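Side-chain contacts in N-acetylneuraminate lyase (Peptoclostridium difficile, PDB 4WOZ), which is a TIM-barrel lyase of the dihydrodipicolinate synthetase family, found here in an assembly of four chains: residues H43-C48 against D79-E84; A116-Y121 against V155-D160; H131-I136 against G163-N168. One frame throughout, in Å; residues are numbered along the deposited sequence.

Contact 1 of 3, residues H43-C48 against D79-E84; sequences HNIDVC and DEVKEE
Ile45 and Glu84 meet because each swings its branch across the gap: the CG1 arm of Ile45 lies beside its backbone N (chi1 -60°), leaving CG2 trans to that N, while Glu84 puts CG trans to its own N (chi1 -174°) and stays extended to the carboxylate. The methyl CG2 of Ile45 presses on the carboxylate, 3.4 Å from Glu84 CD, and also lies 3.8 Å from Glu84 CG. The other arm of Ile45 runs on to CD1, which packs against Val81 CG2 at 3.8 Å, so the isoleucine uses separate methyls for the aliphatic and the charged neighbour.

In the TIM barrel, helices 34-48 and 67-81 are successive outer helices, and they touch here at their C-terminal ends, toward the bottom of the barrel where the strands start. Lys82, with positive phi, breaks the second helix; the chain folds back, Glu84 N bonding to Val81 O at 3.1 Å, and this turn brings Glu84 up to Ile45 just before strand 86-90.

On the solvent-exposed side two acids approach each other, Asp46 OD1 lying 4.1 Å from Glu84 OE2 with the carboxylate planes 56° apart. Arg42, one turn earlier on helix 34-48, forms salt bridges with Asp46 OD2, Glu84 OE1 and Glu80 OE2, and its positive charge probably offsets part of the repulsion between Asp46 and Glu84.

Contact 2 of 3, residues A116-Y121 against V155-D160; sequences AVTPFY and VDMSLD
Val155 opens its segment with the main touch, its isopropyl group meeting the methyl of Thr118 head-on. Thr118 CG2 sits between the two branches of the valine, 3.5 Å from Val155 CG1 and 3.6 Å from Val155 CG2; the first of these is tighter than a usual carbon-carbon contact. In Thr118, OG1 lies beside the backbone N (chi1 -58°), which puts the methyl CG2 trans to that N and facing the valine. The same CG2 branch of Val155 also lies 4.2 Å from Pro119 O.

Two residues on, Met157 takes the hydroxyl side of the same threonine. Its chain bends at chi2 (92°) and again at chi3, running past Thr118 in the opposite direction until the methyl CE stands 3.9 Å from Thr118 OG1. That oxygen also has a weak hydrogen bond with Tyr133 OH on helix 126-138.

Beyond Met157 the segment leaves the contact. Ser158 is the N-cap of helix 159-165: its side chain caps a backbone N of the first turn, and its own N is bonded to Gln161 OE1, while Leu159 turns to helix 181-190.

The segment 116-121 carries on from strand 113-117 at the C-terminal end of the barrel, the end where TIM-barrel enzymes keep their active sites. Past Pro119 it runs to a subunit boundary, where Tyr121 OH bonds to Ser58 OG of the second subunit.

With no hydrogen bond between the two segments, the chemistry is that of methyl groups in close fit around one threonine, whose methyl and hydroxyl branches meet different partners; such a contact depends on shape, not on polar pairing.

Contact 3 of 3, residues H131-I136 against G163-N168; sequences HYYNTI and GELFEN
Tyr133 and Leu165 join helices 126-138 and 159-165, two outer helices of the TIM barrel that follow strands 113-117 and 144-147. This is the apolar half of the contact: Leu165 CD1 reaches Tyr133 CD2 at 4.1 Å, approaching the ring obliquely. Inward, both side chains rest on Ile146 of strand 144-147, and Leu165 also packs against Phe126. Within its own helix the ring of Tyr133 has Tyr132 CD1 over the centre of one face. The phenol hydroxyl points on into the barrel wall, where it is hydrogen-bonded to Ala116 O.

The polar half lies farther out, between two asparagines. Asn168, three residues past the end of helix 159-165, holds CG trans to its backbone N, which extends the amide toward helix 126-138. Its ND2 gives Asn134 OD1 a weak hydrogen bond, 3.4 Å long but fairly straight at 162°, with the two amide planes only 15° apart. Stronger partners fix the Asn168 amide at both ends: OD1 accepts from Lys170 N, and ND2 also bonds to Asn138 OD1, one turn along from Asn134.

One more bond, between a side chain and the backbone, stays within helix 126-138. Thr135 OG1 donates to His131 O at 2.9 Å from 37° out of the carbonyl plane, on the face opposite that approached by Thr135 N.

The three contacts are spread round one eight-stranded parallel barrel, in its outer helices and at the C-terminal end of strand 113-117. Contact 1 comes first along the chain and joins the ends of helices 34-48 and 67-81; its centre is 31 Å from that of either other contact, without touch, and contact 2 lies across the chain's centre from it. Contacts 2 and 3 interleave in sequence, their centres about 12 Å apart. They share helix 159-165, and strand 113-117 leads on to helix 126-138, whose Tyr132 and Tyr133 hydroxyls probably hydrogen-bond to the backbone carbonyls of Val117 and Ala116. These two thus form one connected region, bordering the second subunit, whereas contact 1 touches no other chain.

Contact 1 of 3, residues H43-C48 against D79-E84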
loop_
_atom_site.group_PDB
_atom_site.type_symbol
_atom_site.label_atom_id
_atom_site.label_comp_id
_atom_site.label_asym_id
_atom_site.label_seq_id
_atom_site.Cartn_x
_atom_site.Cartn_y
_atom_site.Cartn_z
ATOM N N HIS A 43 27.231 -28.535 1.545
ATOM C CA HIS A 43 27.798 -27.400 0.828
ATOM C C HIS A 43 27.861 -26.176 1.738
ATOM O O HIS A 43 28.864 -25.457 1.767
ATOM C CB HIS A 43 26.952 -27.096 -0.406
ATOM C CG HIS A 43 27.443 -25.933 -1.209
ATOM N ND1 HIS A 43 28.610 -25.973 -1.940
ATOM C CD2 HIS A 43 26.918 -24.701 -1.406
ATOM C CE1 HIS A 43 28.782 -24.816 -2.556
ATOM N NE2 HIS A 43 27.768 -24.027 -2.247
ATOM N N ASN A 44 26.787 -25.944 2.485
ATOM C CA ASN A 44 26.734 -24.805 3.397
ATOM C C ASN A 44 27.759 -24.924 4.520
ATOM O O ASN A 44 28.354 -23.933 4.930
ATOM C CB ASN A 44 25.330 -24.656 3.998
ATOM C CG ASN A 44 24.398 -23.858 3.110
ATOM O OD1 ASN A 44 24.670 -22.703 2.787
ATOM N ND2 ASN A 44 23.293 -24.467 2.713
ATOM N N ILE A 45 27.968 -26.140 5.014
ATOM C CA ILE A 45 28.922 -26.356 6.097
ATOM C C ILE A 45 30.374 -26.325 5.623
ATOM O O ILE A 45 31.200 -25.578 6.151
ATOM C CB ILE A 45 28.691 -27.720 6.785
ATOM C CG1 ILE A 45 27.279 -27.779 7.363
ATOM C CG2 ILE A 45 29.735 -27.936 7.906
ATOM C CD1 ILE A 45 26.905 -29.142 7.889
ATOM N N ASP A 46 30.670 -27.130 4.611
ATOM C CA ASP A 46 32.030 -27.252 4.110
ATOM C C ASP A 46 32.529 -26.208 3.120
ATOM O O ASP A 46 33.733 -25.953 3.051
ATOM C CB ASP A 46 32.215 -28.652 3.519
ATOM C CG ASP A 46 31.752 -29.743 4.464
ATOM O OD1 ASP A 46 31.957 -29.592 5.686
ATOM O OD2 ASP A 46 31.192 -30.757 3.989
ATOM N N VAL A 47 31.627 -25.600 2.357
ATOM C CA VAL A 47 32.060 -24.610 1.381
ATOM C C VAL A 47 31.706 -23.188 1.788
ATOM O O VAL A 47 32.560 -22.301 1.745
ATOM C CB VAL A 47 31.460 -24.890 -0.013
ATOM C CG1 VAL A 47 32.066 -23.935 -1.031
ATOM C CG2 VAL A 47 31.722 -26.338 -0.413
ATOM N N CYS A 48 30.452 -22.974 2.178
ATOM C CA CYS A 48 29.999 -21.652 2.597
ATOM C C CYS A 48 30.522 -21.306 3.982
ATOM O O CYS A 48 30.678 -20.135 4.309
ATOM C CB CYS A 48 28.473 -21.588 2.596
ATOM S SG CYS A 48 27.742 -21.878 0.977
ATOM N N ASP A 79 20.354 -35.073 11.091
ATOM C CA ASP A 79 21.187 -36.253 10.884
ATOM C C ASP A 79 22.463 -35.891 10.135
ATOM O O ASP A 79 23.558 -36.303 10.519
ATOM C CB ASP A 79 20.424 -37.315 10.092
ATOM C CG ASP A 79 21.232 -38.583 9.889
ATOM O OD1 ASP A 79 21.599 -39.215 10.901
ATOM O OD2 ASP A 79 21.499 -38.950 8.722
ATOM N N GLU A 80 22.313 -35.109 9.071
ATOM C CA GLU A 80 23.442 -34.700 8.250
ATOM C C GLU A 80 24.402 -33.747 8.953
ATOM O O GLU A 80 25.615 -33.857 8.795
ATOM C CB GLU A 80 22.939 -34.049 6.959
ATOM C CG GLU A 80 24.030 -33.818 5.930
ATOM C CD GLU A 80 24.867 -35.068 5.702
ATOM O OE1 GLU A 80 24.290 -36.118 5.352
ATOM O OE2 GLU A 80 26.100 -34.998 5.875
ATOM N N VAL A 81 23.858 -32.802 9.714
ATOM C CA VAL A 81 24.684 -31.832 10.421
ATOM C C VAL A 81 25.260 -32.397 11.712
ATOM O O VAL A 81 26.425 -32.170 12.032
ATOM C CB VAL A 81 23.880 -30.561 10.772
ATOM C CG1 VAL A 81 24.713 -29.649 11.664
ATOM C CG2 VAL A 81 23.478 -29.829 9.500
ATOM N N LYS A 82 24.428 -33.133 12.443
ATOM C CA LYS A 82 24.815 -33.723 13.718
ATOM C C LYS A 82 25.047 -32.602 14.728
ATOM O O LYS A 82 24.092 -32.001 15.219
ATOM C CB LYS A 82 26.074 -34.577 13.550
ATOM C CG LYS A 82 25.893 -35.731 12.569
ATOM C CD LYS A 82 27.181 -36.520 12.373
ATOM C CE LYS A 82 26.997 -37.653 11.365
ATOM N NZ LYS A 82 26.701 -37.149 9.991
ATOM N N GLU A 83 26.279 -32.328 15.074
ATOM C CA GLU A 83 26.627 -31.197 15.867
ATOM C C GLU A 83 27.688 -30.284 15.352
ATOM O O GLU A 83 28.202 -29.490 15.959
ATOM C CB GLU A 83 26.967 -31.584 17.255
ATOM C CG GLU A 83 26.276 -32.824 17.664
ATOM C CD GLU A 83 25.031 -32.563 18.371
ATOM O OE1 GLU A 83 24.487 -33.511 18.839
ATOM O OE2 GLU A 83 24.625 -31.441 18.447
ATOM N N GLU A 84 27.981 -30.475 14.138
ATOM C CA GLU A 84 28.986 -29.641 13.493
ATOM C C GLU A 84 28.651 -28.147 13.553
ATOM O O GLU A 84 29.508 -27.332 13.893
ATOM C CB GLU A 84 29.187 -30.101 12.048
ATOM C CG GLU A 84 30.319 -29.400 11.321
ATOM C CD GLU A 84 30.889 -30.242 10.195
ATOM O OE1 GLU A 84 30.169 -31.148 9.713
ATOM O OE2 GLU A 84 32.048 -29.991 9.788
#

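Contact 2 of 3, residues A116-Y121 against V155-D160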
loop_
_atom_site.group_PDB
_atom_site.type_symbol
_atom_site.label_atom_id
_atom_site.label_comp_id
_atom_site.label_asym_id
_atom_site.label_seq_id
_atom_site.Cartn_x
_atom_site.Cartn_y
_atom_site.Cartn_z
ATOM N N ALA A 116 9.437 -18.787 14.510
ATOM C CA ALA A 116 8.045 -18.826 14.073
ATOM C C ALA A 116 7.636 -17.548 13.366
ATOM O O ALA A 116 7.675 -16.464 13.943
ATOM C CB ALA A 116 7.121 -19.078 15.272
ATOM N N VAL A 117 7.251 -17.683 12.104
ATOM C CA VAL A 117 6.813 -16.531 11.333
ATOM C C VAL A 117 5.469 -16.084 11.883
ATOM O O VAL A 117 4.740 -16.873 12.482
ATOM C CB VAL A 117 6.640 -16.881 9.833
ATOM C CG1 VAL A 117 5.643 -18.010 9.669
ATOM C CG2 VAL A 117 6.173 -15.655 9.061
ATOM N N THR A 118 5.155 -14.810 11.696
ATOM C CA THR A 118 3.883 -14.267 12.144
ATOM C C THR A 118 2.790 -14.989 11.352
ATOM O O THR A 118 2.915 -15.174 10.142
ATOM C CB THR A 118 3.803 -12.757 11.845
ATOM O OG1 THR A 118 4.893 -12.085 12.490
ATOM C CG2 THR A 118 2.495 -12.177 12.351
ATOM N N PRO A 119 1.712 -15.423 12.025
ATOM C CA PRO A 119 0.651 -16.116 11.286
ATOM C C PRO A 119 0.092 -15.195 10.201
ATOM O O PRO A 119 -0.141 -14.014 10.450
ATOM C CB PRO A 119 -0.364 -16.449 12.379
ATOM C CG PRO A 119 -0.195 -15.312 13.345
ATOM C CD PRO A 119 1.309 -15.172 13.420
ATOM N N PHE A 120 -0.121 -15.726 9.001
ATOM C CA PHE A 120 -0.612 -14.894 7.911
ATOM C C PHE A 120 -1.925 -15.309 7.244
ATOM O O PHE A 120 -2.673 -16.142 7.761
ATOM C CB PHE A 120 0.493 -14.739 6.856
ATOM C CG PHE A 120 0.993 -16.042 6.300
ATOM C CD1 PHE A 120 0.343 -16.656 5.234
ATOM C CD2 PHE A 120 2.122 -16.655 6.841
ATOM C CE1 PHE A 120 0.810 -17.862 4.709
ATOM C CE2 PHE A 120 2.596 -17.859 6.324
ATOM C CZ PHE A 120 1.938 -18.463 5.253
ATOM N N TYR A 121 -2.184 -14.703 6.087
ATOM C CA TYR A 121 -3.397 -14.915 5.302
ATOM C C TYR A 121 -4.558 -14.218 6.007
ATOM O O TYR A 121 -5.117 -13.252 5.487
ATOM C CB TYR A 121 -3.719 -16.402 5.130
ATOM C CG TYR A 121 -4.893 -16.614 4.208
ATOM C CD1 TYR A 121 -4.740 -16.524 2.827
ATOM C CD2 TYR A 121 -6.175 -16.811 4.719
ATOM C CE1 TYR A 121 -5.835 -16.620 1.973
ATOM C CE2 TYR A 121 -7.280 -16.906 3.876
ATOM C CZ TYR A 121 -7.103 -16.807 2.506
ATOM O OH TYR A 121 -8.193 -16.882 1.672
ATOM N N VAL A 155 2.229 -8.111 7.949
ATOM C CA VAL A 155 2.145 -7.814 9.374
ATOM C C VAL A 155 3.254 -6.856 9.814
ATOM O O VAL A 155 4.444 -7.163 9.689
ATOM C CB VAL A 155 2.241 -9.106 10.214
ATOM C CG1 VAL A 155 2.077 -8.782 11.691
ATOM C CG2 VAL A 155 1.182 -10.092 9.766
ATOM N N ASP A 156 2.854 -5.698 10.331
ATOM C CA ASP A 156 3.793 -4.679 10.795
ATOM C C ASP A 156 3.744 -4.521 12.312
ATOM O O ASP A 156 2.858 -3.851 12.848
ATOM C CB ASP A 156 3.479 -3.333 10.138
ATOM C CG ASP A 156 3.761 -3.331 8.654
ATOM O OD1 ASP A 156 4.947 -3.448 8.281
ATOM O OD2 ASP A 156 2.799 -3.216 7.862
ATOM N N MET A 157 4.704 -5.137 12.992
ATOM C CA MET A 157 4.792 -5.080 14.447
ATOM C C MET A 157 5.465 -3.768 14.853
ATOM O O MET A 157 6.400 -3.318 14.192
ATOM C CB MET A 157 5.633 -6.253 14.956
ATOM C CG MET A 157 5.188 -6.856 16.276
ATOM S SD MET A 157 4.036 -8.222 16.023
ATOM C CE MET A 157 5.133 -9.457 15.321
ATOM N N SER A 158 4.992 -3.160 15.939
ATOM C CA SER A 158 5.566 -1.908 16.427
ATOM C C SER A 158 6.604 -2.210 17.505
ATOM O O SER A 158 6.721 -3.349 17.954
ATOM C CB SER A 158 4.473 -1.017 17.016
ATOM O OG SER A 158 3.934 -1.597 18.191
ATOM N N LEU A 159 7.347 -1.188 17.923
ATOM C CA LEU A 159 8.373 -1.355 18.950
ATOM C C LEU A 159 7.774 -1.836 20.272
ATOM O O LEU A 159 8.330 -2.713 20.934
ATOM C CB LEU A 159 9.119 -0.033 19.177
ATOM C CG LEU A 159 10.262 -0.026 20.205
ATOM C CD1 LEU A 159 11.390 -0.945 19.746
ATOM C CD2 LEU A 159 10.783 1.395 20.384
ATOM N N ASP A 160 6.637 -1.260 20.647
ATOM C CA ASP A 160 5.962 -1.618 21.891
ATOM C C ASP A 160 5.444 -3.052 21.891
ATOM O O ASP A 160 5.465 -3.730 22.921
ATOM C CB ASP A 160 4.798 -0.659 22.145
ATOM C CG ASP A 160 5.243 0.786 22.200
ATOM O OD1 ASP A 160 5.789 1.280 21.186
ATOM O OD2 ASP A 160 5.050 1.425 23.256
#

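Contact 3 of 3, residues H131-I136 against G163-N168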
loop_
_atom_site.group_PDB
_atom_site.type_symbol
_atom_site.label_atom_id
_atom_site.label_comp_id
_atom_site.label_asym_id
_atom_site.label_seq_id
_atom_site.Cartn_x
_atom_site.Cartn_y
_atom_site.Cartn_z
ATOM N N HIS A 131 -0.486 -14.700 21.637
ATOM C CA HIS A 131 -0.835 -16.016 22.158
ATOM C C HIS A 131 -0.233 -17.095 21.276
ATOM O O HIS A 131 0.157 -18.155 21.758
ATOM C CB HIS A 131 -2.353 -16.193 22.221
ATOM C CG HIS A 131 -2.777 -17.548 22.697
ATOM N ND1 HIS A 131 -3.303 -18.504 21.854
ATOM C CD2 HIS A 131 -2.730 -18.116 23.927
ATOM C CE1 HIS A 131 -3.563 -19.601 22.543
ATOM N NE2 HIS A 131 -3.224 -19.393 23.803
ATOM N N TYR A 132 -0.166 -16.820 19.981
ATOM C CA TYR A 132 0.415 -17.755 19.026
ATOM C C TYR A 132 1.864 -18.056 19.422
ATOM O O TYR A 132 2.264 -19.215 19.490
ATOM C CB TYR A 132 0.322 -17.145 17.619
ATOM C CG TYR A 132 1.186 -17.772 16.541
ATOM C CD1 TYR A 132 2.496 -17.339 16.332
ATOM C CD2 TYR A 132 0.676 -18.750 15.691
ATOM C CE1 TYR A 132 3.270 -17.854 15.300
ATOM C CE2 TYR A 132 1.447 -19.277 14.653
ATOM C CZ TYR A 132 2.740 -18.820 14.462
ATOM O OH TYR A 132 3.495 -19.305 13.417
ATOM N N TYR A 133 2.637 -17.013 19.715
ATOM C CA TYR A 133 4.035 -17.188 20.100
ATOM C C TYR A 133 4.210 -17.863 21.470
ATOM O O TYR A 133 5.036 -18.763 21.624
ATOM C CB TYR A 133 4.761 -15.833 20.074
ATOM C CG TYR A 133 5.145 -15.380 18.676
ATOM C CD1 TYR A 133 5.999 -16.150 17.888
ATOM C CD2 TYR A 133 4.660 -14.184 18.143
ATOM C CE1 TYR A 133 6.363 -15.742 16.605
ATOM C CE2 TYR A 133 5.018 -13.768 16.856
ATOM C CZ TYR A 133 5.871 -14.553 16.095
ATOM O OH TYR A 133 6.249 -14.150 14.834
ATOM N N ASN A 134 3.438 -17.429 22.462
ATOM C CA ASN A 134 3.522 -18.018 23.794
ATOM C C ASN A 134 3.128 -19.491 23.767
ATOM O O ASN A 134 3.773 -20.323 24.399
ATOM C CB ASN A 134 2.617 -17.271 24.773
ATOM C CG ASN A 134 3.096 -15.861 25.050
ATOM O OD1 ASN A 134 4.257 -15.646 25.397
ATOM N ND2 ASN A 134 2.200 -14.893 24.905
ATOM N N THR A 135 2.066 -19.813 23.039
ATOM C CA THR A 135 1.620 -21.193 22.948
ATOM C C THR A 135 2.750 -22.058 22.401
ATOM O O THR A 135 3.056 -23.118 22.942
ATOM C CB THR A 135 0.385 -21.326 22.026
ATOM O OG1 THR A 135 -0.750 -20.716 22.654
ATOM C CG2 THR A 135 0.074 -22.784 21.746
ATOM N N ILE A 136 3.375 -21.593 21.328
ATOM C CA ILE A 136 4.463 -22.334 20.709
ATOM C C ILE A 136 5.650 -22.584 21.636
ATOM O O ILE A 136 6.011 -23.731 21.880
ATOM C CB ILE A 136 4.977 -21.607 19.445
ATOM C CG1 ILE A 136 3.890 -21.612 18.369
ATOM C CG2 ILE A 136 6.250 -22.276 18.935
ATOM C CD1 ILE A 136 4.265 -20.853 17.119
ATOM N N GLY A 163 8.102 -5.440 22.449
ATOM C CA GLY A 163 8.421 -5.410 23.863
ATOM C C GLY A 163 7.509 -6.316 24.665
ATOM O O GLY A 163 7.915 -6.866 25.691
ATOM N N GLU A 164 6.271 -6.472 24.203
ATOM C CA GLU A 164 5.317 -7.325 24.898
ATOM C C GLU A 164 5.695 -8.790 24.721
ATOM O O GLU A 164 5.591 -9.587 25.650
ATOM C CB GLU A 164 3.898 -7.077 24.375
ATOM C CG GLU A 164 3.362 -5.677 24.667
ATOM C CD GLU A 164 1.870 -5.549 24.407
ATOM O OE1 GLU A 164 1.094 -6.325 25.008
ATOM O OE2 GLU A 164 1.474 -4.672 23.609
ATOM N N LEU A 165 6.140 -9.144 23.523
ATOM C CA LEU A 165 6.534 -10.515 23.246
ATOM C C LEU A 165 7.805 -10.865 24.014
ATOM O O LEU A 165 7.897 -11.935 24.611
ATOM C CB LEU A 165 6.756 -10.702 21.745
ATOM C CG LEU A 165 5.568 -10.296 20.870
ATOM C CD1 LEU A 165 5.907 -10.508 19.399
ATOM C CD2 LEU A 165 4.342 -11.112 21.264
ATOM N N PHE A 166 8.778 -9.956 24.011
ATOM C CA PHE A 166 10.040 -10.192 24.710
ATOM C C PHE A 166 9.889 -10.351 26.219
ATOM O O PHE A 166 10.882 -10.514 26.930
ATOM C CB PHE A 166 11.045 -9.072 24.417
ATOM C CG PHE A 166 11.657 -9.146 23.047
ATOM C CD1 PHE A 166 12.175 -10.344 22.567
ATOM C CD2 PHE A 166 11.729 -8.017 22.240
ATOM C CE1 PHE A 166 12.754 -10.415 21.308
ATOM C CE2 PHE A 166 12.307 -8.079 20.977
ATOM C CZ PHE A 166 12.820 -9.279 20.510
ATOM N N GLU A 167 8.656 -10.296 26.711
ATOM C CA GLU A 167 8.416 -10.465 28.141
ATOM C C GLU A 167 8.765 -11.910 28.481
ATOM O O GLU A 167 9.287 -12.205 29.557
ATOM C CB GLU A 167 6.945 -10.195 28.480
ATOM C CG GLU A 167 6.463 -8.788 28.154
ATOM C CD GLU A 167 7.212 -7.715 28.919
ATOM O OE1 GLU A 167 8.422 -7.534 28.664
ATOM O OE2 GLU A 167 6.590 -7.054 29.778
ATOM N N ASN A 168 8.469 -12.804 27.542
ATOM C CA ASN A 168 8.748 -14.227 27.700
ATOM C C ASN A 168 10.256 -14.438 27.591
ATOM O O ASN A 168 10.835 -14.277 26.517
ATOM C CB ASN A 168 8.031 -15.016 26.601
ATOM C CG ASN A 168 8.092 -16.511 26.819
ATOM O OD1 ASN A 168 9.160 -17.076 27.045
ATOM N ND2 ASN A 168 6.941 -17.164 26.741
#